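Local coordinates for protein myosin-I heavy chain (Dictyostelium discoideum, PDB 5EJY) that is an actin-based motor with ATPase activity, involved in the early steps of phagocytosis and adhesion, and represented here by a MyTH4-FERM part of its tail, at residues S46-S51 with I105-I110; T56-E61 with E99-E104; E402-A407 with N437-A442; F427-A430 with G435-I438. One frame throughout, in Å; residues are numbered along the deposited sequence.

Contact 1 (S46-S51 with I105-I110); sequences SLLVHS and IYCQLI
Leu-47 and Leu-48 lie in the loop leading into helix 53-70 and pack on Cys-107 and Gln-108 of helix 102-112, a loop-on-helix contact inside the helical MyTH4 domain of the myosin tail. The evidence for apolar packing is strongest at Leu-47. Its chain is extended, with CD1 anti to CA (chi2 -171°), so that this one methyl reaches the helix backbone: CD1 is 3.5 Å from Gln-108 N and 3.6 Å from Cys-107 C. The same methyl also meets the aliphatic part of the glutamine, at 3.6 Å from Gln-108 CG. Leu-48 uses both branches, its CD1 and CD2 each standing 4.1 Å from Cys-107 SG, and the sulfur therefore faces the fork of the leucine. Tyr-19 of helix 16-23 touches both Leu-48 and Cys-107.

No hydrogen bond crosses between the two segments. The amide end of Gln-108 is engaged elsewhere, with Glu-104 and with Ala-59 O. Within the loop, Ser-46 OG donates to Leu-48 O over an unusually short 2.5 Å, meeting that oxygen almost head-on with a C=O...OG angle of 171°.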
loop_
_atom_site.group_PDB
_atom_site.type_symbol
_atom_site.label_atom_id
_atom_site.label_comp_id
_atom_site.label_asym_id
_atom_site.label_seq_id
_atom_site.Cartn_x
_atom_site.Cartn_y
_atom_site.Cartn_z
ATOM N N SER A 46 22.773 -16.961 -23.652
ATOM C CA SER A 46 22.382 -15.672 -23.091
ATOM C C SER A 46 23.013 -14.554 -23.924
ATOM O O SER A 46 24.051 -14.767 -24.548
ATOM C CB SER A 46 22.838 -15.567 -21.631
ATOM O OG SER A 46 24.241 -15.730 -21.504
ATOM N N LEU A 47 22.397 -13.372 -23.936
ATOM C CA LEU A 47 23.006 -12.208 -24.593
ATOM C C LEU A 47 24.246 -11.705 -23.877
ATOM O O LEU A 47 25.221 -11.311 -24.517
ATOM C CB LEU A 47 22.011 -11.040 -24.743
ATOM C CG LEU A 47 20.828 -11.166 -25.702
ATOM C CD1 LEU A 47 20.115 -9.805 -25.860
ATOM C CD2 LEU A 47 21.254 -11.699 -27.082
ATOM N N LEU A 48 24.207 -11.691 -22.545
ATOM C CA LEU A 48 25.345 -11.241 -21.769
ATOM C C LEU A 48 26.057 -12.447 -21.161
ATOM O O LEU A 48 25.588 -13.578 -21.267
ATOM C CB LEU A 48 24.909 -10.248 -20.686
ATOM C CG LEU A 48 24.154 -9.025 -21.213
ATOM C CD1 LEU A 48 23.688 -8.126 -20.072
ATOM C CD2 LEU A 48 25.046 -8.229 -22.200
ATOM N N VAL A 49 27.198 -12.213 -20.540
ATOM C CA VAL A 49 27.973 -13.320 -19.995
ATOM C C VAL A 49 27.629 -13.532 -18.527
ATOM O O VAL A 49 27.799 -12.633 -17.709
ATOM C CB VAL A 49 29.482 -13.072 -20.132
ATOM C CG1 VAL A 49 30.274 -14.202 -19.473
ATOM C CG2 VAL A 49 29.868 -12.904 -21.622
ATOM N N HIS A 50 27.145 -14.726 -18.201
ATOM C CA HIS A 50 26.878 -15.079 -16.812
ATOM C C HIS A 50 27.801 -16.228 -16.381
ATOM O O HIS A 50 27.860 -17.261 -17.036
ATOM C CB HIS A 50 25.397 -15.451 -16.629
ATOM C CG HIS A 50 24.445 -14.424 -17.173
ATOM N ND1 HIS A 50 24.035 -13.324 -16.446
ATOM C CD2 HIS A 50 23.840 -14.320 -18.381
ATOM C CE1 HIS A 50 23.219 -12.588 -17.181
ATOM N NE2 HIS A 50 23.077 -13.174 -18.358
ATOM N N SER A 51 28.526 -16.044 -15.286
ATOM C CA SER A 51 29.386 -17.110 -14.771
ATOM C C SER A 51 28.544 -18.221 -14.142
ATOM O O SER A 51 28.991 -19.360 -14.004
ATOM C CB SER A 51 30.368 -16.557 -13.738
ATOM O OG SER A 51 29.682 -16.038 -12.611
ATOM N N ILE A 105 17.785 -8.989 -19.435
ATOM C CA ILE A 105 16.415 -8.730 -19.851
ATOM C C ILE A 105 16.308 -7.452 -20.673
ATOM O O ILE A 105 15.699 -7.449 -21.750
ATOM C CB ILE A 105 15.445 -8.674 -18.636
ATOM C CG1 ILE A 105 15.387 -10.042 -17.939
ATOM C CG2 ILE A 105 14.047 -8.207 -19.066
ATOM C CD1 ILE A 105 14.984 -9.957 -16.458
ATOM N N TYR A 106 16.895 -6.362 -20.195
ATOM C CA TYR A 106 16.777 -5.115 -20.942
ATOM C C TYR A 106 17.439 -5.211 -22.322
ATOM O O TYR A 106 16.925 -4.673 -23.287
ATOM C CB TYR A 106 17.367 -3.946 -20.161
ATOM C CG TYR A 106 16.402 -3.300 -19.190
ATOM C CD1 TYR A 106 15.478 -2.361 -19.626
ATOM C CD2 TYR A 106 16.408 -3.640 -17.837
ATOM C CE1 TYR A 106 14.592 -1.757 -18.742
ATOM C CE2 TYR A 106 15.522 -3.033 -16.939
ATOM C CZ TYR A 106 14.624 -2.093 -17.403
ATOM O OH TYR A 106 13.746 -1.480 -16.535
ATOM N N CYS A 107 18.572 -5.902 -22.406
ATOM C CA CYS A 107 19.276 -6.046 -23.681
ATOM C C CYS A 107 18.450 -6.846 -24.665
ATOM O O CYS A 107 18.462 -6.560 -25.861
ATOM C CB CYS A 107 20.645 -6.711 -23.498
ATOM S SG CYS A 107 21.882 -5.657 -22.785
ATOM N N GLN A 108 17.751 -7.867 -24.174
ATOM C CA GLN A 108 16.863 -8.642 -25.038
ATOM C C GLN A 108 15.734 -7.787 -25.597
ATOM O O GLN A 108 15.322 -7.971 -26.747
ATOM C CB GLN A 108 16.276 -9.846 -24.303
ATOM C CG GLN A 108 17.304 -10.900 -23.917
ATOM C CD GLN A 108 16.666 -12.132 -23.287
ATOM O OE1 GLN A 108 15.466 -12.375 -23.438
ATOM N NE2 GLN A 108 17.470 -12.916 -22.582
ATOM N N LEU A 109 15.223 -6.861 -24.789
ATOM C CA LEU A 109 14.122 -6.000 -25.243
ATOM C C LEU A 109 14.604 -4.909 -26.208
ATOM O O LEU A 109 13.912 -4.558 -27.169
ATOM C CB LEU A 109 13.387 -5.376 -24.050
ATOM C CG LEU A 109 12.851 -6.413 -23.058
ATOM C CD1 LEU A 109 12.222 -5.753 -21.826
ATOM C CD2 LEU A 109 11.860 -7.360 -23.744
ATOM N N ILE A 110 15.781 -4.359 -25.934
ATOM C CA ILE A 110 16.397 -3.418 -26.872
ATOM C C ILE A 110 16.588 -4.114 -28.210
ATOM O O ILE A 110 16.176 -3.606 -29.258
ATOM C CB ILE A 110 17.749 -2.922 -26.354
ATOM C CG1 ILE A 110 17.547 -2.100 -25.080
ATOM C CG2 ILE A 110 18.477 -2.090 -27.434
ATOM C CD1 ILE A 110 18.806 -1.895 -24.270
#

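Contact 2 (T56-E61 with E99-E104); sequences TKVAVE and ESLRDE
Glu-104 points its carboxylate past the methyl of Ala-59, and each of its oxygens is gripped twice. OE1 accepts from Leu-48 N and His-50 NE2, while OE2 accepts from Leu-47 N and Gln-108 NE2. Four donors on two oxygens account for the buried carboxylate's polar needs and would probably help it to stay ionised. The torsions explain its placement: CG is anti to the backbone N (chi1 175°), and a bend at chi2 (80°) then swings the carboxylate toward the loop before helix 53-70.

Against 56-61 the same side chain makes van der Waals contact and no hydrogen bond. Ala-59 CB is 3.5 Å from Glu-104 CD and 3.6 Å from Glu-104 CG, so the methyl lies against the CG-CD bond, next to the carboxylate. Within the MyTH4 helical domain this is where helix 53-70 packs beside the start of helix 102-112; the CA atoms of Ala-59 and Glu-104 are 6.9 Å apart, a closeness consistent with the small Ala-59 side chain. With an alanine here instead of Glu-104, the NH groups of Leu-47 and Leu-48 and NE2 of His-50 are likely to lose their acceptors, and a gap to open over one part of the Ala-59 methyl.

Leu-101 supplies the apolar half. Its CD1 meets Val-58 CG1 at 3.9 Å, the two side chains crossing at about a right angle, and its CD2 reaches Ala-59 CB at 4.3 Å. On helix 53-70, one turn apart, Lys-57 NZ forms a salt bridge with Glu-61 OE2 at 2.9 Å, approaching from above the carboxylate plane.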
loop_
_atom_site.group_PDB
_atom_site.type_symbol
_atom_site.label_atom_id
_atom_site.label_comp_id
_atom_site.label_asym_id
_atom_site.label_seq_id
_atom_site.Cartn_x
_atom_site.Cartn_y
_atom_site.Cartn_z
ATOM N N THR A 56 22.536 -18.459 -17.106
ATOM C CA THR A 56 22.663 -18.541 -18.554
ATOM C C THR A 56 21.451 -19.273 -19.117
ATOM O O THR A 56 20.845 -18.834 -20.093
ATOM C CB THR A 56 23.948 -19.284 -18.965
ATOM O OG1 THR A 56 25.089 -18.566 -18.483
ATOM C CG2 THR A 56 24.033 -19.415 -20.475
ATOM N N LYS A 57 21.091 -20.389 -18.487
ATOM C CA LYS A 57 19.948 -21.180 -18.927
ATOM C C LYS A 57 18.643 -20.395 -18.819
ATOM O O LYS A 57 17.799 -20.439 -19.713
ATOM C CB LYS A 57 19.830 -22.467 -18.100
ATOM C CG LYS A 57 18.614 -23.312 -18.477
ATOM C CD LYS A 57 18.430 -24.523 -17.553
ATOM C CE LYS A 57 17.929 -24.116 -16.167
ATOM N NZ LYS A 57 16.485 -23.719 -16.150
ATOM N N VAL A 58 18.475 -19.687 -17.709
ATOM C CA VAL A 58 17.276 -18.881 -17.511
ATOM C C VAL A 58 17.186 -17.721 -18.522
ATOM O O VAL A 58 16.101 -17.375 -18.989
ATOM C CB VAL A 58 17.216 -18.341 -16.072
ATOM C CG1 VAL A 58 16.087 -17.305 -15.932
ATOM C CG2 VAL A 58 17.023 -19.496 -15.078
ATOM N N ALA A 59 18.318 -17.116 -18.850
ATOM C CA ALA A 59 18.323 -16.024 -19.831
ATOM C C ALA A 59 17.768 -16.506 -21.164
ATOM O O ALA A 59 16.992 -15.806 -21.826
ATOM C CB ALA A 59 19.720 -15.465 -20.009
ATOM N N VAL A 60 18.165 -17.709 -21.558
ATOM C CA VAL A 60 17.647 -18.325 -22.771
ATOM C C VAL A 60 16.143 -18.572 -22.673
ATOM O O VAL A 60 15.419 -18.341 -23.637
ATOM C CB VAL A 60 18.391 -19.641 -23.112
ATOM C CG1 VAL A 60 17.674 -20.386 -24.224
ATOM C CG2 VAL A 60 19.857 -19.354 -23.484
ATOM N N GLU A 61 15.670 -19.023 -21.511
ATOM C CA GLU A 61 14.235 -19.229 -21.305
ATOM C C GLU A 61 13.468 -17.904 -21.355
ATOM O O GLU A 61 12.357 -17.830 -21.881
ATOM C CB GLU A 61 13.973 -19.905 -19.949
ATOM C CG GLU A 61 14.529 -21.307 -19.836
ATOM C CD GLU A 61 14.362 -21.891 -18.440
ATOM O OE1 GLU A 61 14.038 -21.132 -17.497
ATOM O OE2 GLU A 61 14.553 -23.114 -18.287
ATOM N N GLU A 99 19.285 -9.710 -9.443
ATOM C CA GLU A 99 19.732 -8.435 -9.993
ATOM C C GLU A 99 20.645 -8.650 -11.188
ATOM O O GLU A 99 20.722 -7.810 -12.092
ATOM C CB GLU A 99 20.470 -7.611 -8.938
ATOM C CG GLU A 99 20.623 -6.158 -9.339
ATOM C CD GLU A 99 21.832 -5.499 -8.716
ATOM O OE1 GLU A 99 21.825 -5.292 -7.483
ATOM O OE2 GLU A 99 22.792 -5.196 -9.465
ATOM N N SER A 100 21.337 -9.778 -11.194
ATOM C CA SER A 100 22.318 -10.032 -12.239
ATOM C C SER A 100 21.690 -10.514 -13.547
ATOM O O SER A 100 22.407 -10.803 -14.502
ATOM C CB SER A 100 23.387 -11.017 -11.741
ATOM O OG SER A 100 22.796 -12.226 -11.305
ATOM N N LEU A 101 20.360 -10.608 -13.592
ATOM C CA LEU A 101 19.665 -10.915 -14.831
ATOM C C LEU A 101 18.966 -9.679 -15.417
ATOM O O LEU A 101 18.383 -9.742 -16.480
ATOM C CB LEU A 101 18.639 -12.033 -14.629
ATOM C CG LEU A 101 19.157 -13.478 -14.643
ATOM C CD1 LEU A 101 18.076 -14.422 -14.200
ATOM C CD2 LEU A 101 19.652 -13.860 -16.045
ATOM N N ARG A 102 19.006 -8.563 -14.707
ATOM C CA ARG A 102 18.232 -7.399 -15.129
ATOM C C ARG A 102 18.749 -6.841 -16.443
ATOM O O ARG A 102 17.955 -6.539 -17.360
ATOM C CB ARG A 102 18.247 -6.318 -14.042
ATOM C CG ARG A 102 17.488 -6.756 -12.786
ATOM C CD ARG A 102 17.550 -5.726 -11.697
ATOM N NE ARG A 102 16.766 -6.146 -10.537
ATOM C CZ ARG A 102 16.606 -5.415 -9.445
ATOM N NH1 ARG A 102 17.156 -4.216 -9.375
ATOM N NH2 ARG A 102 15.873 -5.872 -8.434
ATOM N N ASP A 103 20.066 -6.698 -16.550
ATOM C CA ASP A 103 20.620 -6.107 -17.784
ATOM C C ASP A 103 20.401 -7.032 -18.969
ATOM O O ASP A 103 20.092 -6.582 -20.075
ATOM C CB ASP A 103 22.089 -5.717 -17.621
ATOM C CG ASP A 103 22.269 -4.521 -16.697
ATOM O OD1 ASP A 103 21.265 -3.831 -16.385
ATOM O OD2 ASP A 103 23.413 -4.264 -16.284
ATOM N N GLU A 104 20.528 -8.334 -18.726
ATOM C CA GLU A 104 20.173 -9.341 -19.721
ATOM C C GLU A 104 18.785 -9.094 -20.310
ATOM O O GLU A 104 18.623 -9.010 -21.534
ATOM C CB GLU A 104 20.229 -10.743 -19.103
ATOM C CG GLU A 104 19.749 -11.848 -20.035
ATOM C CD GLU A 104 20.801 -12.261 -21.050
ATOM O OE1 GLU A 104 22.005 -12.195 -20.722
ATOM O OE2 GLU A 104 20.414 -12.644 -22.178
#

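Contact 3 (E402-A407 with N437-A442); sequences EKHPLA and NIYDPA
A type I beta turn from His-404 to Ala-407, in the link between helix 390-402 and strand 410-415 of the FERM region, sets Leu-406 against the ring of Tyr-439 on strand 435-440. The turn is closed by Ala-407 N to His-404 O at 3.0 Å. CG of Tyr-439 is anti to the backbone N (chi1 175°), which carries the ring out from the strand to the turn. Leu-406 CD2 makes a CH-pi contact: it stands 3.6 Å from the centroid of the Tyr-439 ring and only 9° off the normal, hence squarely over one face. Its other methyl, Leu-406 CD1, lies 3.8 Å from Tyr-439 CE2. Pro-405 adds CB at 3.6 Å from Tyr-439 CE1, and His-404 CE1 approaches the hydroxyl, Tyr-439 OH, at 3.5 Å without a hydrogen bond.

The rotation of the imidazole is fixed by its own turn, since Leu-406 N donates to His-404 ND1 at 3.0 Å, nearly straight (169°) and in the ring plane. Replacing Tyr-439 by an alanine would probably take the flat surface from under Leu-406 and leave a gap beside Pro-405.

Around this contact, Tyr-333 of helix 331-346 meets the His-404 ring edge-to-face, Leu-322 of helix 304-322 touches the same histidine, and Tyr-439 packs on Val-428 of strand 426-432 and Met-446 of strand 445-450.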
loop_
_atom_site.group_PDB
_atom_site.type_symbol
_atom_site.label_atom_id
_atom_site.label_comp_id
_atom_site.label_asym_id
_atom_site.label_seq_id
_atom_site.Cartn_x
_atom_site.Cartn_y
_atom_site.Cartn_z
ATOM N N GLU A 402 -15.275 11.709 22.935
ATOM C CA GLU A 402 -14.095 12.517 23.232
ATOM C C GLU A 402 -13.564 12.328 24.658
ATOM O O GLU A 402 -12.399 12.621 24.931
ATOM C CB GLU A 402 -14.371 14.003 22.981
ATOM C CG GLU A 402 -14.392 14.394 21.512
ATOM C CD GLU A 402 -13.043 14.200 20.839
ATOM O OE1 GLU A 402 -12.039 14.025 21.561
ATOM O OE2 GLU A 402 -12.984 14.223 19.590
ATOM N N LYS A 403 -14.415 11.850 25.560
ATOM C CA LYS A 403 -14.013 11.690 26.959
ATOM C C LYS A 403 -13.595 10.262 27.306
ATOM O O LYS A 403 -13.191 9.988 28.441
ATOM C CB LYS A 403 -15.127 12.153 27.908
ATOM C CG LYS A 403 -15.430 13.645 27.838
ATOM C CD LYS A 403 -14.206 14.488 28.175
ATOM C CE LYS A 403 -14.535 15.978 28.176
ATOM N N HIS A 404 -13.695 9.348 26.342
ATOM C CA HIS A 404 -13.226 7.978 26.569
ATOM C C HIS A 404 -11.706 7.962 26.691
ATOM O O HIS A 404 -11.029 8.714 25.993
ATOM C CB HIS A 404 -13.675 7.059 25.438
ATOM C CG HIS A 404 -13.507 5.606 25.747
ATOM N ND1 HIS A 404 -12.288 4.965 25.672
ATOM C CD2 HIS A 404 -14.403 4.671 26.146
ATOM C CE1 HIS A 404 -12.443 3.695 26.006
ATOM N NE2 HIS A 404 -13.718 3.490 26.292
ATOM N N PRO A 405 -11.160 7.126 27.604
ATOM C CA PRO A 405 -9.711 7.032 27.805
ATOM C C PRO A 405 -8.914 6.845 26.508
ATOM O O PRO A 405 -7.786 7.317 26.414
ATOM C CB PRO A 405 -9.562 5.776 28.685
ATOM C CG PRO A 405 -10.818 5.707 29.443
ATOM C CD PRO A 405 -11.898 6.240 28.525
ATOM N N LEU A 406 -9.496 6.179 25.517
ATOM C CA LEU A 406 -8.758 5.856 24.288
ATOM C C LEU A 406 -8.889 6.912 23.187
ATOM O O LEU A 406 -8.300 6.771 22.106
ATOM C CB LEU A 406 -9.192 4.489 23.750
ATOM C CG LEU A 406 -8.892 3.291 24.652
ATOM C CD1 LEU A 406 -9.301 2.012 23.971
ATOM C CD2 LEU A 406 -7.411 3.251 25.011
ATOM N N ALA A 407 -9.658 7.963 23.450
ATOM C CA ALA A 407 -9.771 9.060 22.489
ATOM C C ALA A 407 -8.423 9.688 22.216
ATOM O O ALA A 407 -7.638 9.905 23.131
ATOM C CB ALA A 407 -10.756 10.125 22.988
ATOM N N ASN A 437 1.130 4.246 26.449
ATOM C CA ASN A 437 0.254 3.920 27.559
ATOM C C ASN A 437 -0.269 2.490 27.547
ATOM O O ASN A 437 -0.840 2.018 26.564
ATOM C CB ASN A 437 -0.890 4.931 27.617
ATOM C CG ASN A 437 -0.383 6.358 27.620
ATOM O OD1 ASN A 437 0.248 6.790 28.582
ATOM N ND2 ASN A 437 -0.631 7.092 26.532
ATOM N N ILE A 438 -0.055 1.794 28.652
ATOM C CA ILE A 438 -0.585 0.456 28.807
ATOM C C ILE A 438 -1.978 0.578 29.387
ATOM O O ILE A 438 -2.168 1.138 30.476
ATOM C CB ILE A 438 0.309 -0.403 29.746
ATOM C CG1 ILE A 438 1.727 -0.507 29.166
ATOM C CG2 ILE A 438 -0.300 -1.780 29.925
ATOM C CD1 ILE A 438 2.790 -1.066 30.142
ATOM N N TYR A 439 -2.946 0.026 28.667
ATOM C CA TYR A 439 -4.344 0.196 28.989
ATOM C C TYR A 439 -5.003 -1.162 29.101
ATOM O O TYR A 439 -4.722 -2.069 28.315
ATOM C CB TYR A 439 -5.010 1.015 27.886
ATOM C CG TYR A 439 -6.501 1.191 28.003
ATOM C CD1 TYR A 439 -7.037 2.209 28.780
ATOM C CD2 TYR A 439 -7.373 0.370 27.304
ATOM C CE1 TYR A 439 -8.398 2.393 28.873
ATOM C CE2 TYR A 439 -8.735 0.549 27.386
ATOM C CZ TYR A 439 -9.244 1.563 28.173
ATOM O OH TYR A 439 -10.606 1.748 28.268
ATOM N N ASP A 440 -5.876 -1.314 30.088
ATOM C CA ASP A 440 -6.567 -2.581 30.268
ATOM C C ASP A 440 -7.999 -2.458 29.790
ATOM O O ASP A 440 -8.821 -1.808 30.441
ATOM C CB ASP A 440 -6.551 -3.000 31.741
ATOM C CG ASP A 440 -7.141 -4.372 31.956
ATOM O OD1 ASP A 440 -7.720 -4.932 31.002
ATOM O OD2 ASP A 440 -7.025 -4.899 33.082
ATOM N N PRO A 441 -8.317 -3.102 28.658
ATOM C CA PRO A 441 -9.658 -2.977 28.073
ATOM C C PRO A 441 -10.727 -3.674 28.919
ATOM O O PRO A 441 -11.911 -3.376 28.777
ATOM C CB PRO A 441 -9.504 -3.649 26.698
ATOM C CG PRO A 441 -8.366 -4.588 26.858
ATOM C CD PRO A 441 -7.425 -3.943 27.840
ATOM N N ALA A 442 -10.309 -4.574 29.807
ATOM C CA ALA A 442 -11.251 -5.289 30.669
ATOM C C ALA A 442 -11.816 -4.398 31.769
ATOM O O ALA A 442 -12.946 -4.594 32.207
ATOM C CB ALA A 442 -10.596 -6.530 31.277
#

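Contact 4 (F427-A430 with G435-I438); sequences FVLA and GINI
Asn-437 faces Ala-430 across the beta hairpin of strands 426-432 and 435-440, the two inner strands of a four-stranded antiparallel sheet in the FERM region. The short segments run at 162° to each other. Ala-430 and Asn-437 form a hydrogen-bonded pair, with Ala-430 N donating to Asn-437 O at 2.8 Å and Asn-437 N returning to Ala-430 O at 3.0 Å.

The asparagine side chain adds a third bond. Its CB already lies 3.2 Å from Ala-430 O; CG, anti to the carbonyl carbon (chi1 -52°), continues alongside that oxygen, and ND2 then donates to Ala-430 O at 2.9 Å. This bond is markedly bent (136° at the hydrogen) and tilted from both the carbonyl and the amide plane. Main chain and side chain thus grip one acceptor, Asn-437 N and ND2 reaching it from opposite faces of its carbonyl plane. At the tip, ND2 has a further weak bond to Asn-432 OD1, and OD1 a weak one with Ser-449 OG of strand 445-450.

Gly-435 begins the returning strand at backbone angles where a beta carbon would collide with the carbonyl oxygen of the residue before, a steric reason for glycine here.

Leu-429 and Ile-438, a non-hydrogen-bonded pair, occupy the other face of the sheet from Ala-430 and Asn-437. They lie side by side and point the same way, Leu-429 CD2 meeting Ile-438 CG1 at 3.8 Å. That methyl also reaches Ile-436 CG2 at 4.1 Å and sits in plane at the edge of the Phe-427 ring. Between the two backbones, Leu-429 CA makes a CA-H...O contact with Asn-437 O at 3.3 Å.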
loop_
_atom_site.group_PDB
_atom_site.type_symbol
_atom_site.label_atom_id
_atom_site.label_comp_id
_atom_site.label_asym_id
_atom_site.label_seq_id
_atom_site.Cartn_x
_atom_site.Cartn_y
_atom_site.Cartn_z
ATOM N N PHE A 427 -3.608 -6.689 26.709
ATOM C CA PHE A 427 -3.695 -5.274 27.004
ATOM C C PHE A 427 -3.694 -4.485 25.690
ATOM O O PHE A 427 -3.576 -5.058 24.604
ATOM C CB PHE A 427 -2.523 -4.842 27.887
ATOM C CG PHE A 427 -1.167 -5.143 27.293
ATOM C CD1 PHE A 427 -0.618 -6.412 27.394
ATOM C CD2 PHE A 427 -0.449 -4.160 26.628
ATOM C CE1 PHE A 427 0.627 -6.696 26.844
ATOM C CE2 PHE A 427 0.792 -4.429 26.071
ATOM C CZ PHE A 427 1.337 -5.705 26.179
ATOM N N VAL A 428 -3.826 -3.175 25.811
ATOM C CA VAL A 428 -3.817 -2.293 24.645
ATOM C C VAL A 428 -2.665 -1.332 24.870
ATOM O O VAL A 428 -2.448 -0.866 25.993
ATOM C CB VAL A 428 -5.142 -1.519 24.543
ATOM C CG1 VAL A 428 -5.021 -0.321 23.587
ATOM C CG2 VAL A 428 -6.278 -2.451 24.108
ATOM N N LEU A 429 -1.879 -1.081 23.836
ATOM C CA LEU A 429 -0.964 0.049 23.885
ATOM C C LEU A 429 -1.670 1.228 23.235
ATOM O O LEU A 429 -2.101 1.153 22.080
ATOM C CB LEU A 429 0.354 -0.255 23.179
ATOM C CG LEU A 429 1.242 -1.284 23.883
ATOM C CD1 LEU A 429 2.586 -1.443 23.178
ATOM C CD2 LEU A 429 1.458 -0.867 25.345
ATOM N N ALA A 430 -1.831 2.302 23.995
ATOM C CA ALA A 430 -2.443 3.514 23.477
ATOM C C ALA A 430 -1.357 4.576 23.406
ATOM O O ALA A 430 -0.897 5.066 24.441
ATOM C CB ALA A 430 -3.585 3.954 24.390
ATOM N N GLY A 435 3.095 9.696 25.727
ATOM C CA GLY A 435 3.772 8.445 26.022
ATOM C C GLY A 435 3.131 7.189 25.466
ATOM O O GLY A 435 2.118 7.235 24.756
ATOM N N ILE A 436 3.760 6.059 25.773
ATOM C CA ILE A 436 3.242 4.751 25.414
ATOM C C ILE A 436 2.444 4.206 26.579
ATOM O O ILE A 436 3.004 3.748 27.576
ATOM C CB ILE A 436 4.383 3.780 25.081
ATOM C CG1 ILE A 436 5.263 4.371 23.973
ATOM C CG2 ILE A 436 3.810 2.427 24.665
ATOM C CD1 ILE A 436 6.579 3.659 23.779
ATOM N N ASN A 437 1.130 4.246 26.449
ATOM C CA ASN A 437 0.254 3.920 27.559
ATOM C C ASN A 437 -0.269 2.490 27.547
ATOM O O ASN A 437 -0.840 2.018 26.564
ATOM C CB ASN A 437 -0.890 4.931 27.617
ATOM C CG ASN A 437 -0.383 6.358 27.620
ATOM O OD1 ASN A 437 0.248 6.790 28.582
ATOM N ND2 ASN A 437 -0.631 7.092 26.532
ATOM N N ILE A 438 -0.055 1.794 28.652
ATOM C CA ILE A 438 -0.585 0.456 28.807
ATOM C C ILE A 438 -1.978 0.578 29.387
ATOM O O ILE A 438 -2.168 1.138 30.476
ATOM C CB ILE A 438 0.309 -0.403 29.746
ATOM C CG1 ILE A 438 1.727 -0.507 29.166
ATOM C CG2 ILE A 438 -0.300 -1.780 29.925
ATOM C CD1 ILE A 438 2.790 -1.066 30.142
#

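From the N terminus, contact 1 closes the long loop from 46-51 to 105-110, and contact 2 (56-61 with 99-104) closes a shorter one within it. Their centres are 6 Å apart, both use helix 102-112, and Glu-104 of contact 2 accepts bonds from the loop of contact 1, so the pair ties helix 102-112 to helix 53-70 and to the loop before it. Farther along, the turn within 402-407 opens contact 3; contact 4 starts later, at 427-430, and ends on the same strand, its second segment overlapping that of contact 3 at Asn-437 and Ile-438, joining the turn to the FERM sheet. The two pairs follow in series on opposite sides of the chain's centre, with contact 1 and contact 3 centres about 59 Å apart.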